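Local coordinates for superantigen-like protein (Staphylococcus aureus, PDB 4O1N) that probably promotes virulence by cleaving host proteins, including collagens and cytokines, as a secreted superantigen-like protein built from an OB-fold and a beta-grasp domain, at residues E196-G200 against T201-K205. Numbering follows the deposited sequence.
Sequences ESIDG and TKINK
A type I beta turn, Asp199 to Lys202, combined with an Asx turn leads from the short strand 197-199 into strand 203-210 of the beta-grasp sheet. Lys202 N closes the beta turn on Asp199 O (3.0 Å, N-H...O 157°), arriving well above the carbonyl plane. Asp199 OD1 takes two donors from Thr201: the backbone N at 2.9 Å, which makes the Asx turn, and OG1 at 2.6 Å. The amide reaches the anti side of OD1 and the hydroxyl the syn side, both tilted out of the carboxylate plane towards the same face. A chi1 of -171° sets the Asp199 CG beside its own carbonyl carbon, toward the residues that follow, where OD1 can meet Thr201. Thr201 holds OG1 between its N and carbonyl carbon (chi1 71°), placing hydroxyl and amide together on that one oxygen. The extended Lys202 chain passes obliquely across the other oxygen, its CD 3.5 Å from Asp199 OD2; NZ remains 4.0 Å from OD2, beyond a salt bridge. On the side of the turn opposite the carboxylate, Ile198 and Ile203 cross at about a right angle, their CD1 methyls 3.8 Å apart, and Ile203 CD1 lies 4.0 Å from Gly200 CA. Both isoleucines also pack on Ile173 and Met175 of strand 171-175. The paired bonds on OD1 should restrain the rotation of the carboxylate and, with the nearby lysine, probably favour its ionised form, while the buried methyls join the turn to the domain interior.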
ATOM      1  N   GLU A 196       5.352  -5.746  -3.164  1.00 32.99           N
ATOM      2  CA  GLU A 196       5.719  -6.681  -2.107  1.00 35.31           C
ATOM      3  C   GLU A 196       4.551  -6.742  -1.154  1.00 32.55           C
ATOM      4  O   GLU A 196       3.803  -5.761  -0.979  1.00 30.16           O
ATOM      5  CB  GLU A 196       6.972  -6.236  -1.336  1.00 41.94           C
ATOM      6  CG  GLU A 196       8.270  -6.179  -2.127  1.00 49.25           C
ATOM      7  CD  GLU A 196       8.573  -7.458  -2.902  1.00 58.98           C
ATOM      8  OE1 GLU A 196       8.991  -8.465  -2.268  1.00 63.59           O
ATOM      9  OE2 GLU A 196       8.394  -7.453  -4.158  1.00 64.52           O
ATOM     10  N   SER A 197       4.383  -7.897  -0.539  1.00 31.64           N
ATOM     11  CA  SER A 197       3.294  -8.083   0.418  1.00 31.75           C
ATOM     12  C   SER A 197       3.744  -8.860   1.628  1.00 31.31           C
ATOM     13  O   SER A 197       4.709  -9.631   1.558  1.00 32.19           O
ATOM     14  CB  SER A 197       2.143  -8.828  -0.242  1.00 32.21           C
ATOM     15  OG  SER A 197       2.369 -10.248  -0.263  1.00 30.30           O
ATOM     16  N   ILE A 198       3.006  -8.687   2.720  1.00 32.99           N
ATOM     17  CA  ILE A 198       3.313  -9.356   3.994  1.00 32.80           C
ATOM     18  C   ILE A 198       2.065  -9.982   4.548  1.00 33.02           C
ATOM     19  O   ILE A 198       0.974  -9.681   4.079  1.00 33.44           O
ATOM     20  CB  ILE A 198       3.887  -8.375   5.035  1.00 32.60           C
ATOM     21  CG1 ILE A 198       2.906  -7.231   5.333  1.00 32.82           C
ATOM     22  CG2 ILE A 198       5.214  -7.826   4.545  1.00 31.29           C
ATOM     23  CD1 ILE A 198       3.446  -6.208   6.330  1.00 33.36           C
ATOM     24  N   ASP A 199       2.232 -10.839   5.553  1.00 35.42           N
ATOM     25  CA  ASP A 199       1.114 -11.500   6.205  1.00 34.33           C
ATOM     26  C   ASP A 199       0.460 -10.544   7.205  1.00 35.09           C
ATOM     27  O   ASP A 199       1.000 -10.259   8.286  1.00 36.74           O
ATOM     28  CB  ASP A 199       1.564 -12.785   6.899  1.00 34.24           C
ATOM     29  CG  ASP A 199       0.394 -13.603   7.395  1.00 35.88           C
ATOM     30  OD1 ASP A 199      -0.706 -13.021   7.525  1.00 33.89           O
ATOM     31  OD2 ASP A 199       0.563 -14.812   7.670  1.00 40.90           O
ATOM     32  N   GLY A 200      -0.720 -10.061   6.853  1.00 36.31           N
ATOM     33  CA  GLY A 200      -1.436  -9.064   7.666  1.00 36.13           C
ATOM     34  C   GLY A 200      -2.006  -9.619   8.965  1.00 35.51           C
ATOM     35  O   GLY A 200      -2.321  -8.872   9.871  1.00 34.91           O
ATOM     36  N   THR A 201      -2.130 -10.939   9.043  1.00 35.41           N
ATOM     37  CA  THR A 201      -2.535 -11.605  10.255  1.00 34.40           C
ATOM     38  C   THR A 201      -1.395 -11.618  11.286  1.00 34.05           C
ATOM     39  O   THR A 201      -1.632 -11.918  12.434  1.00 36.07           O
ATOM     40  CB  THR A 201      -3.003 -13.078   9.995  1.00 34.91           C
ATOM     41  OG1 THR A 201      -1.903 -13.932   9.651  1.00 35.98           O
ATOM     42  CG2 THR A 201      -4.004 -13.154   8.892  1.00 35.49           C
ATOM     43  N   LYS A 202      -0.176 -11.277  10.893  1.00 34.97           N
ATOM     44  CA  LYS A 202       1.003 -11.460  11.767  1.00 36.02           C
ATOM     45  C   LYS A 202       1.814 -10.204  11.944  1.00 33.75           C
ATOM     46  O   LYS A 202       3.032 -10.280  12.095  1.00 32.90           O
ATOM     47  CB  LYS A 202       1.922 -12.535  11.189  1.00 38.53           C
ATOM     48  CG  LYS A 202       1.389 -13.929  11.397  1.00 43.34           C
ATOM     49  CD  LYS A 202       2.264 -14.982  10.766  1.00 47.97           C
ATOM     50  CE  LYS A 202       1.670 -16.358  11.018  1.00 57.10           C
ATOM     51  NZ  LYS A 202       2.387 -17.382  10.192  1.00 62.47           N
ATOM     52  N   ILE A 203       1.149  -9.052  11.879  1.00 31.52           N
ATOM     53  CA  ILE A 203       1.782  -7.751  12.145  1.00 28.27           C
ATOM     54  C   ILE A 203       1.596  -7.458  13.603  1.00 26.82           C
ATOM     55  O   ILE A 203       0.505  -7.381  14.071  1.00 23.53           O
ATOM     56  CB  ILE A 203       1.138  -6.620  11.350  1.00 26.58           C
ATOM     57  CG1 ILE A 203       1.330  -6.884   9.862  1.00 26.36           C
ATOM     58  CG2 ILE A 203       1.756  -5.287  11.759  1.00 26.80           C
ATOM     59  CD1 ILE A 203       0.647  -5.909   8.932  1.00 26.38           C
ATOM     60  N   ASN A 204       2.687  -7.302  14.317  1.00 29.35           N
ATOM     61  CA  ASN A 204       2.632  -7.160  15.760  1.00 30.35           C
ATOM     62  C   ASN A 204       2.571  -5.712  16.107  1.00 30.26           C
ATOM     63  O   ASN A 204       1.823  -5.324  16.999  1.00 31.27           O
ATOM     64  CB  ASN A 204       3.898  -7.742  16.382  1.00 33.52           C
ATOM     65  CG  ASN A 204       3.932  -7.604  17.903  1.00 34.64           C
ATOM     66  OD1 ASN A 204       3.188  -8.278  18.611  1.00 39.43           O
ATOM     67  ND2 ASN A 204       4.807  -6.747  18.405  1.00 33.15           N
ATOM     68  N   LYS A 205       3.391  -4.905  15.444  1.00 29.23           N
ATOM     69  CA  LYS A 205       3.407  -3.482  15.749  1.00 29.11           C
ATOM     70  C   LYS A 205       3.762  -2.591  14.549  1.00 27.75           C
ATOM     71  O   LYS A 205       4.580  -2.940  13.709  1.00 25.42           O
ATOM     72  CB  LYS A 205       4.395  -3.216  16.888  1.00 30.24           C
ATOM     73  CG  LYS A 205       4.478  -1.760  17.305  1.00 30.32           C
ATOM     74  CD  LYS A 205       5.374  -1.576  18.520  1.00 32.22           C
ATOM     75  CE  LYS A 205       5.447  -0.089  18.896  1.00 33.16           C
ATOM     76  NZ  LYS A 205       5.862   0.092  20.303  1.00 33.55           N
TER